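Local structure of fanconi-associated nuclease 1 homolog (Pseudomonas aeruginosa, 5Y7Q) at residues A470-Y475 / A499-P504; S413-L418 / A453-C458; Q81-R86 / G106-A111. The protein is a largely helical member of the FAN1 nuclease family whose single chain combines HTH, SAP and VRR-NUC domains. One frame throughout, in Å; residues are numbered along the deposited sequence.

How the contacts relate
Contacts 1 and 2 are neighbours in the C-terminal part of the chain, their centres 12 Å apart, and helix 409-418 joins them. Leu417 and Leu418, on its last turn, lie against Ile471, Arg474 and Tyr475 of contact 1, while Phe415 and Leu418 face helix 452-460 in contact 2; Leu414 also meets Leu503. Contact 3 belongs to the HTH domain, its centre 53 Å from that of contact 1 and 50 Å from that of contact 2. It alone includes a direct bond to the bound DNA, through Arg86. The nearest atoms of contacts 1 and 2 stay about 17 Å and 15 Å from the nucleic acid, and neither touches it.

Contact 1 (A470-Y475 / A499-P504); sequences AIRCRY and ALDCLP
A small helix-helix packing contact, apolar at its centre and charged at its border, brings Leu500 of helix 493-502 against Ile471 and Arg472 of helix 467-478 in the VRR-NUC domain. Leu500 points toward the other helix, and its two methyls divide the work. CD2 meets the branch methyl of Ile471, with Leu500 CD2 4.1 Å from Ile471 CG2, the two side chains sliding past each other in opposite directions. CD1 turns to Arg472 and lies beside both the aliphatic part and the head of that residue: Leu500 CD1 is 3.9 Å from Arg472 CG and 3.6 Å from Arg472 NE. Chi1 of Leu500 (-79°) extends CG toward helix 467-478, and chi2 (-162°) then turns CD1 to Arg472 and CD2 to Ile471.

The arginine reaches this place by a bend at chi3 (-144°), which brings its end closer to helix 493-502 than its CB direction would suggest. Its charge is met mainly by Asp469, which pairs with NH1, and by Glu497, which pairs with NE. Asp501 adds a more distant negative charge near the guanidinium plane, at its edge; the 4.4 Å between Arg472 NH2 and Asp501 OD2 is too long for a salt bridge but would probably add to the favourable electrostatics. Two further arginines take up carbonyls of helix 493-502 near its C-terminal end: Arg468 NE bonds to Leu500 O, and Arg537 NE to Asp501 O.

Ile471 also packs on Leu417 and Leu418 of helix 409-418, while Leu503 and Pro504, just past helix 493-502, lie on Tyr539 of strand 538-545. The helix pair is consistent with the VRR-NUC domain, a member of the PD-(D/E)XK nuclease superfamily, in which helices flank a mixed sheet.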
loop_
_atom_site.group_PDB
_atom_site.type_symbol
_atom_site.label_atom_id
_atom_site.label_comp_id
_atom_site.label_asym_id
_atom_site.label_seq_id
_atom_site.Cartn_x
_atom_site.Cartn_y
_atom_site.Cartn_z
ATOM N N ALA A 470 17.947 25.323 3.640
ATOM C CA ALA A 470 17.971 23.930 4.056
ATOM C C ALA A 470 17.144 23.070 3.110
ATOM O O ALA A 470 17.556 21.971 2.719
ATOM C CB ALA A 470 17.453 23.829 5.487
ATOM N N ILE A 471 15.988 23.578 2.702
ATOM C CA ILE A 471 15.130 22.838 1.797
ATOM C C ILE A 471 15.724 22.785 0.393
ATOM O O ILE A 471 15.644 21.754 -0.273
ATOM C CB ILE A 471 13.719 23.450 1.825
ATOM C CG1 ILE A 471 12.936 22.841 2.994
ATOM C CG2 ILE A 471 13.008 23.296 0.501
ATOM C CD1 ILE A 471 11.761 23.681 3.438
ATOM N N ARG A 472 16.325 23.872 -0.089
ATOM C CA ARG A 472 16.942 23.816 -1.417
ATOM C C ARG A 472 18.094 22.817 -1.448
ATOM O O ARG A 472 18.269 22.088 -2.435
ATOM C CB ARG A 472 17.445 25.196 -1.860
ATOM C CG ARG A 472 16.384 26.177 -2.329
ATOM C CD ARG A 472 16.993 27.532 -2.679
ATOM N NE ARG A 472 16.105 28.633 -2.311
ATOM C CZ ARG A 472 16.359 29.510 -1.342
ATOM N NH1 ARG A 472 17.489 29.431 -0.644
ATOM N NH2 ARG A 472 15.489 30.478 -1.074
ATOM N N CYS A 473 18.888 22.758 -0.375
ATOM C CA CYS A 473 19.995 21.811 -0.365
ATOM C C CYS A 473 19.497 20.382 -0.218
ATOM O O CYS A 473 19.983 19.485 -0.912
ATOM C CB CYS A 473 20.997 22.166 0.725
ATOM S SG CYS A 473 22.154 23.393 0.092
ATOM N N ARG A 474 18.524 20.150 0.668
ATOM C CA ARG A 474 17.944 18.819 0.760
ATOM C C ARG A 474 17.342 18.413 -0.574
ATOM O O ARG A 474 17.466 17.258 -0.984
ATOM C CB ARG A 474 16.894 18.773 1.873
ATOM C CG ARG A 474 16.996 17.559 2.806
ATOM C CD ARG A 474 18.277 17.516 3.647
ATOM N NE ARG A 474 18.522 18.755 4.389
ATOM C CZ ARG A 474 19.629 19.495 4.286
ATOM N NH1 ARG A 474 20.611 19.111 3.473
ATOM N NH2 ARG A 474 19.767 20.617 4.997
ATOM N N TYR A 475 16.744 19.368 -1.282
ATOM C CA TYR A 475 16.167 19.108 -2.592
ATOM C C TYR A 475 17.232 18.685 -3.590
ATOM O O TYR A 475 17.010 17.770 -4.387
ATOM C CB TYR A 475 15.447 20.359 -3.085
ATOM C CG TYR A 475 14.780 20.289 -4.459
ATOM C CD1 TYR A 475 15.479 20.610 -5.635
ATOM C CD2 TYR A 475 13.460 19.958 -4.569
ATOM C CE1 TYR A 475 14.863 20.581 -6.869
ATOM C CE2 TYR A 475 12.836 19.912 -5.788
ATOM C CZ TYR A 475 13.529 20.230 -6.929
ATOM O OH TYR A 475 12.850 20.187 -8.119
ATOM N N ALA A 499 6.947 28.652 -4.018
ATOM C CA ALA A 499 6.438 28.215 -2.723
ATOM C C ALA A 499 7.293 28.760 -1.580
ATOM O O ALA A 499 6.761 29.252 -0.578
ATOM C CB ALA A 499 6.369 26.696 -2.678
ATOM N N LEU A 500 8.615 28.748 -1.745
ATOM C CA LEU A 500 9.504 29.158 -0.668
ATOM C C LEU A 500 9.309 30.622 -0.337
ATOM O O LEU A 500 9.228 31.006 0.837
ATOM C CB LEU A 500 10.953 28.899 -1.053
ATOM C CG LEU A 500 11.443 27.456 -0.926
ATOM C CD1 LEU A 500 12.965 27.457 -0.918
ATOM C CD2 LEU A 500 10.917 26.792 0.334
ATOM N N ASP A 501 9.263 31.459 -1.362
ATOM C CA ASP A 501 9.248 32.884 -1.106
ATOM C C ASP A 501 7.846 33.437 -0.855
ATOM O O ASP A 501 7.724 34.491 -0.221
ATOM C CB ASP A 501 9.981 33.595 -2.251
ATOM C CG ASP A 501 11.506 33.278 -2.252
ATOM O OD1 ASP A 501 12.270 33.954 -1.510
ATOM O OD2 ASP A 501 11.938 32.341 -2.977
ATOM N N CYS A 502 6.788 32.749 -1.300
ATOM C CA CYS A 502 5.424 33.217 -1.063
ATOM C C CYS A 502 4.728 32.607 0.150
ATOM O O CYS A 502 3.698 33.138 0.567
ATOM C CB CYS A 502 4.542 32.953 -2.287
ATOM S SG CYS A 502 4.943 33.913 -3.749
ATOM N N LEU A 503 5.243 31.533 0.746
ATOM C CA LEU A 503 4.516 30.892 1.836
ATOM C C LEU A 503 5.078 31.336 3.171
ATOM O O LEU A 503 6.286 31.172 3.412
ATOM C CB LEU A 503 4.583 29.373 1.726
ATOM C CG LEU A 503 3.752 28.710 0.616
ATOM C CD1 LEU A 503 3.998 27.214 0.551
ATOM C CD2 LEU A 503 2.280 29.000 0.809
ATOM N N PRO A 504 4.246 31.868 4.065
ATOM C CA PRO A 504 4.725 32.255 5.394
ATOM C C PRO A 504 5.261 31.055 6.153
ATOM O O PRO A 504 4.742 29.944 6.044
ATOM C CB PRO A 504 3.474 32.822 6.076
ATOM C CG PRO A 504 2.537 33.156 4.963
ATOM C CD PRO A 504 2.813 32.147 3.890
#

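Contact 2 (S413-L418 / A453-C458); sequences SLFGLL and ALFEAC
The carbonyl oxygen of Leu418, at the end of helix 409-418, is met by two side-chain atoms of one residue of helix 452-460: Leu418 O lies 3.4 Å from Cys458 SG and 3.8 Å from Cys458 CB. The CB of Cys458 is directed toward helix 409-418. In return, the branched end of Leu418 lies against the cysteine's own carbonyl, with Cys458 O 3.6 Å from Leu418 CD1 and 3.7 Å from Leu418 CG, and CD2 scarcely farther away. This approach is packing of an apolar fork on a backbone oxygen; a chi1 of -175° swings CG and both methyls over Cys458 O. The backbones are close here: Leu418 CA and Cys458 CA are 6.2 Å apart.

One turn earlier on each helix, two phenylalanines meet. The side chains cross at about a right angle, yet the ring planes stay nearly parallel, displaced so far from each other that the rings barely overlap and meet at their rims, Phe415 CZ 4.1 Å from Phe455 CE2. The same Phe415 ring takes part in edge-to-face stacks with Phe485 and Phe512. Ala422 of helix 420-423 also packs on Phe455.

Contact 2 is thus a buried helix-helix contact: the last turn of helix 409-418 packs on helix 452-460, beside an aromatic cluster of Phe415, Phe455, Phe485 and Phe512 that helix 505-517 also lines, its Leu516 touching both phenylalanines of the contact.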
loop_
_atom_site.group_PDB
_atom_site.type_symbol
_atom_site.label_atom_id
_atom_site.label_comp_id
_atom_site.label_asym_id
_atom_site.label_seq_id
_atom_site.Cartn_x
_atom_site.Cartn_y
_atom_site.Cartn_z
ATOM N N SER A 413 5.535 17.753 0.484
ATOM C CA SER A 413 6.915 17.769 0.020
ATOM C C SER A 413 7.761 18.695 0.872
ATOM O O SER A 413 8.802 18.292 1.389
ATOM C CB SER A 413 6.971 18.166 -1.444
ATOM O OG SER A 413 6.501 17.087 -2.233
ATOM N N LEU A 414 7.326 19.944 1.042
ATOM C CA LEU A 414 8.083 20.874 1.871
ATOM C C LEU A 414 8.360 20.279 3.246
ATOM O O LEU A 414 9.458 20.445 3.798
ATOM C CB LEU A 414 7.324 22.199 1.986
ATOM C CG LEU A 414 7.209 22.959 0.668
ATOM C CD1 LEU A 414 6.235 24.087 0.807
ATOM C CD2 LEU A 414 8.555 23.479 0.267
ATOM N N PHE A 415 7.389 19.551 3.800
ATOM C CA PHE A 415 7.610 18.907 5.092
ATOM C C PHE A 415 8.686 17.833 4.998
ATOM O O PHE A 415 9.589 17.756 5.843
ATOM C CB PHE A 415 6.316 18.297 5.599
ATOM C CG PHE A 415 6.512 17.385 6.757
ATOM C CD1 PHE A 415 6.854 17.895 8.002
ATOM C CD2 PHE A 415 6.352 16.021 6.613
ATOM C CE1 PHE A 415 7.030 17.054 9.095
ATOM C CE2 PHE A 415 6.533 15.170 7.692
ATOM C CZ PHE A 415 6.872 15.689 8.941
ATOM N N GLY A 416 8.610 16.990 3.974
ATOM C CA GLY A 416 9.557 15.905 3.874
ATOM C C GLY A 416 10.953 16.388 3.571
ATOM O O GLY A 416 11.937 15.753 3.974
ATOM N N LEU A 417 11.062 17.513 2.865
ATOM C CA LEU A 417 12.368 18.100 2.617
ATOM C C LEU A 417 12.954 18.674 3.896
ATOM O O LEU A 417 14.116 18.404 4.235
ATOM C CB LEU A 417 12.260 19.165 1.532
ATOM C CG LEU A 417 12.164 18.445 0.184
ATOM C CD1 LEU A 417 11.731 19.425 -0.902
ATOM C CD2 LEU A 417 13.507 17.726 -0.173
ATOM N N LEU A 418 12.176 19.477 4.623
ATOM C CA LEU A 418 12.749 20.077 5.825
ATOM C C LEU A 418 13.127 18.993 6.819
ATOM O O LEU A 418 14.253 18.970 7.344
ATOM C CB LEU A 418 11.771 21.076 6.450
ATOM C CG LEU A 418 12.251 21.882 7.643
ATOM C CD1 LEU A 418 13.604 22.574 7.374
ATOM C CD2 LEU A 418 11.169 22.898 8.002
ATOM N N ALA A 453 13.653 15.337 19.576
ATOM C CA ALA A 453 14.618 16.413 19.378
ATOM C C ALA A 453 14.776 16.761 17.901
ATOM O O ALA A 453 14.549 17.908 17.488
ATOM C CB ALA A 453 15.966 16.026 19.985
ATOM N N LEU A 454 15.108 15.758 17.081
ATOM C CA LEU A 454 15.450 16.015 15.683
ATOM C C LEU A 454 14.332 16.727 14.940
ATOM O O LEU A 454 14.593 17.404 13.937
ATOM C CB LEU A 454 15.794 14.707 14.968
ATOM C CG LEU A 454 17.264 14.284 14.964
ATOM C CD1 LEU A 454 17.717 13.763 16.344
ATOM C CD2 LEU A 454 17.516 13.259 13.867
ATOM N N PHE A 455 13.085 16.581 15.402
ATOM C CA PHE A 455 11.990 17.289 14.750
ATOM C C PHE A 455 11.967 18.765 15.137
ATOM O O PHE A 455 11.934 19.647 14.264
ATOM C CB PHE A 455 10.664 16.611 15.074
ATOM C CG PHE A 455 10.282 15.556 14.076
ATOM C CD1 PHE A 455 10.274 14.213 14.429
ATOM C CD2 PHE A 455 9.960 15.910 12.769
ATOM C CE1 PHE A 455 9.929 13.249 13.516
ATOM C CE2 PHE A 455 9.616 14.943 11.843
ATOM C CZ PHE A 455 9.603 13.605 12.217
ATOM N N GLU A 456 12.036 19.058 16.441
ATOM C CA GLU A 456 12.067 20.452 16.845
ATOM C C GLU A 456 13.351 21.137 16.394
ATOM O O GLU A 456 13.367 22.364 16.242
ATOM C CB GLU A 456 11.877 20.581 18.357
ATOM C CG GLU A 456 11.275 21.933 18.757
ATOM C CD GLU A 456 10.280 22.468 17.715
ATOM O OE1 GLU A 456 9.210 21.847 17.515
ATOM O OE2 GLU A 456 10.578 23.508 17.086
ATOM N N ALA A 457 14.421 20.380 16.171
ATOM C CA ALA A 457 15.538 20.921 15.414
ATOM C C ALA A 457 15.063 21.353 14.027
ATOM O O ALA A 457 15.079 22.548 13.720
ATOM C CB ALA A 457 16.672 19.905 15.323
ATOM N N CYS A 458 14.606 20.401 13.197
ATOM C CA CYS A 458 14.320 20.704 11.794
ATOM C C CYS A 458 13.253 21.783 11.665
ATOM O O CYS A 458 13.457 22.798 10.986
ATOM C CB CYS A 458 13.883 19.441 11.055
ATOM S SG CYS A 458 15.221 18.323 10.544
#

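Contact 3 (Q81-R86 / G106-A111); sequences QALLVR and GDTRAA. With nucleotides of chain B.
Leu83 alone makes the contact from residues 81-86, and through essentially one methyl: CD2 reaches both Thr108 and Ala111 on the first turn of helix 108-118. Leu83 CD2 lies 4.2 Å from Thr108 CG2 and 4.4 Å from Ala111 CB, with the backbone of that turn just as near. Its CG stands opposite the backbone N (chi1 -179°), carrying the methyl across to the pair. Ala111 points toward the leucine, and Thr108 directs its hydroxyl to Leu100 O while its methyl meets CD2.

Asp107 caps the start of that helix through two weak bonds to its OD1. The bond from Arg109 N to Asp107 OD1 is short, 2.9 Å, but strongly bent (118°), whereas that from Ala110 N to Asp107 OD1 is straighter (164°) but long, 3.4 Å.

Beyond Leu83, helix 78-89 carries Arg86 to the DNA. Both terminal nitrogens of Arg86 grip one phosphate oxygen of DG10 of chain B, Arg86 NH1 at 3.0 Å from OP2 and Arg86 NH2 at 3.2 Å from the same OP2, which lies in the guanidinium plane at its edge. Glu104 pairs with NH2 and Tyr43 adds a cation-pi contact, which would restrict the guanidinium.

In the HTH domain, helix 78-89 thus lies between helix 108-118, met by Leu83, and helix 42-57, met by Gln81, Ala82 and Val85, while Leu84 and Arg109 touch strand 184-187.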
loop_
_atom_site.group_PDB
_atom_site.type_symbol
_atom_site.label_atom_id
_atom_site.label_comp_id
_atom_site.label_asym_id
_atom_site.label_seq_id
_atom_site.Cartn_x
_atom_site.Cartn_y
_atom_site.Cartn_z
ATOM N N GLN A 81 21.842 -23.853 -8.597
ATOM C CA GLN A 81 21.468 -22.647 -7.858
ATOM C C GLN A 81 20.729 -21.655 -8.762
ATOM O O GLN A 81 19.619 -21.204 -8.441
ATOM C CB GLN A 81 22.714 -21.992 -7.254
ATOM C CG GLN A 81 23.318 -22.713 -6.069
ATOM C CD GLN A 81 24.516 -21.974 -5.498
ATOM O OE1 GLN A 81 25.308 -21.416 -6.240
ATOM N NE2 GLN A 81 24.656 -21.977 -4.176
ATOM N N ALA A 82 21.323 -21.347 -9.925
ATOM C CA ALA A 82 20.764 -20.351 -10.839
ATOM C C ALA A 82 19.380 -20.754 -11.308
ATOM O O ALA A 82 18.453 -19.936 -11.323
ATOM C CB ALA A 82 21.682 -20.162 -12.042
ATOM N N LEU A 83 19.225 -22.022 -11.693
ATOM C CA LEU A 83 17.924 -22.498 -12.137
ATOM C C LEU A 83 16.896 -22.321 -11.045
ATOM O O LEU A 83 15.780 -21.842 -11.302
ATOM C CB LEU A 83 18.002 -23.953 -12.553
ATOM C CG LEU A 83 16.639 -24.413 -13.044
ATOM C CD1 LEU A 83 16.240 -23.538 -14.233
ATOM C CD2 LEU A 83 16.680 -25.906 -13.413
ATOM N N LEU A 84 17.269 -22.664 -9.812
ATOM C CA LEU A 84 16.343 -22.491 -8.704
ATOM C C LEU A 84 15.860 -21.056 -8.631
ATOM O O LEU A 84 14.649 -20.782 -8.640
ATOM C CB LEU A 84 17.000 -22.871 -7.387
ATOM C CG LEU A 84 15.934 -23.018 -6.308
ATOM C CD1 LEU A 84 14.843 -23.933 -6.845
ATOM C CD2 LEU A 84 16.537 -23.602 -5.049
ATOM N N VAL A 85 16.803 -20.121 -8.577
ATOM C CA VAL A 85 16.406 -18.741 -8.356
ATOM C C VAL A 85 15.506 -18.273 -9.488
ATOM O O VAL A 85 14.487 -17.588 -9.257
ATOM C CB VAL A 85 17.657 -17.874 -8.182
ATOM C CG1 VAL A 85 17.288 -16.442 -8.123
ATOM C CG2 VAL A 85 18.354 -18.283 -6.890
ATOM N N ARG A 86 15.810 -18.706 -10.719
ATOM C CA ARG A 86 14.918 -18.397 -11.830
ATOM C C ARG A 86 13.496 -18.888 -11.565
ATOM O O ARG A 86 12.537 -18.145 -11.773
ATOM C CB ARG A 86 15.453 -18.988 -13.120
ATOM C CG ARG A 86 16.710 -18.354 -13.573
ATOM C CD ARG A 86 16.554 -16.892 -13.798
ATOM N NE ARG A 86 17.616 -16.461 -14.689
ATOM C CZ ARG A 86 17.689 -15.272 -15.285
ATOM N NH1 ARG A 86 16.742 -14.374 -15.080
ATOM N NH2 ARG A 86 18.707 -15.004 -16.108
ATOM N N GLY A 106 22.743 -23.085 -19.475
ATOM C CA GLY A 106 22.880 -24.142 -20.454
ATOM C C GLY A 106 21.743 -25.141 -20.397
ATOM O O GLY A 106 20.581 -24.761 -20.203
ATOM N N ASP A 107 22.080 -26.421 -20.557
ATOM C CA ASP A 107 21.109 -27.509 -20.537
ATOM C C ASP A 107 20.266 -27.460 -19.270
ATOM O O ASP A 107 20.794 -27.512 -18.155
ATOM C CB ASP A 107 21.870 -28.838 -20.633
ATOM C CG ASP A 107 20.960 -30.059 -20.655
ATOM O OD1 ASP A 107 19.747 -29.948 -20.376
ATOM O OD2 ASP A 107 21.487 -31.158 -20.949
ATOM N N THR A 108 18.945 -27.402 -19.444
ATOM C CA THR A 108 18.065 -27.281 -18.287
ATOM C C THR A 108 17.948 -28.592 -17.537
ATOM O O THR A 108 18.018 -28.608 -16.309
ATOM C CB THR A 108 16.676 -26.806 -18.713
ATOM O OG1 THR A 108 16.797 -25.559 -19.406
ATOM C CG2 THR A 108 15.765 -26.615 -17.494
ATOM N N ARG A 109 17.780 -29.703 -18.258
ATOM C CA ARG A 109 17.606 -30.996 -17.603
ATOM C C ARG A 109 18.790 -31.314 -16.690
ATOM O O ARG A 109 18.613 -31.668 -15.508
ATOM C CB ARG A 109 17.404 -32.075 -18.663
ATOM C CG ARG A 109 16.746 -33.344 -18.148
ATOM C CD ARG A 109 16.230 -34.193 -19.298
ATOM N NE ARG A 109 15.192 -33.502 -20.052
ATOM C CZ ARG A 109 14.781 -33.873 -21.257
ATOM N NH1 ARG A 109 15.327 -34.932 -21.849
ATOM N NH2 ARG A 109 13.830 -33.184 -21.872
ATOM N N ALA A 110 20.008 -31.137 -17.207
ATOM C CA ALA A 110 21.198 -31.315 -16.380
ATOM C C ALA A 110 21.137 -30.434 -15.138
ATOM O O ALA A 110 21.276 -30.923 -14.013
ATOM C CB ALA A 110 22.457 -31.023 -17.197
ATOM N N ALA A 111 20.873 -29.140 -15.310
ATOM C CA ALA A 111 20.905 -28.246 -14.155
ATOM C C ALA A 111 19.802 -28.557 -13.152
ATOM O O ALA A 111 19.926 -28.212 -11.969
ATOM C CB ALA A 111 20.814 -26.783 -14.603
ATOM P P DG B 10 18.197 -11.263 -17.729
ATOM O OP1 DG B 10 19.120 -11.826 -18.739
ATOM O OP2 DG B 10 17.882 -11.950 -16.467
ATOM O "O5'" DG B 10 18.764 -9.808 -17.445
ATOM C "C5'" DG B 10 19.010 -8.944 -18.543
ATOM C "C4'" DG B 10 19.023 -7.520 -18.086
ATOM O "O4'" DG B 10 17.683 -7.144 -17.714
ATOM C "C3'" DG B 10 19.903 -7.278 -16.865
ATOM O "O3'" DG B 10 20.910 -6.343 -17.168
ATOM C "C2'" DG B 10 18.956 -6.741 -15.793
ATOM C "C1'" DG B 10 17.727 -6.326 -16.578
ATOM N N9 DG B 10 16.515 -6.530 -15.818
ATOM C C8 DG B 10 16.197 -7.623 -15.045
ATOM N N7 DG B 10 15.036 -7.528 -14.464
ATOM C C5 DG B 10 14.560 -6.285 -14.868
ATOM C C6 DG B 10 13.347 -5.622 -14.556
ATOM O O6 DG B 10 12.417 -6.018 -13.826
ATOM N N1 DG B 10 13.274 -4.368 -15.180
ATOM C C2 DG B 10 14.257 -3.829 -15.997
ATOM N N2 DG B 10 14.018 -2.619 -16.515
ATOM N N3 DG B 10 15.386 -4.442 -16.297
ATOM C C4 DG B 10 15.472 -5.659 -15.698
#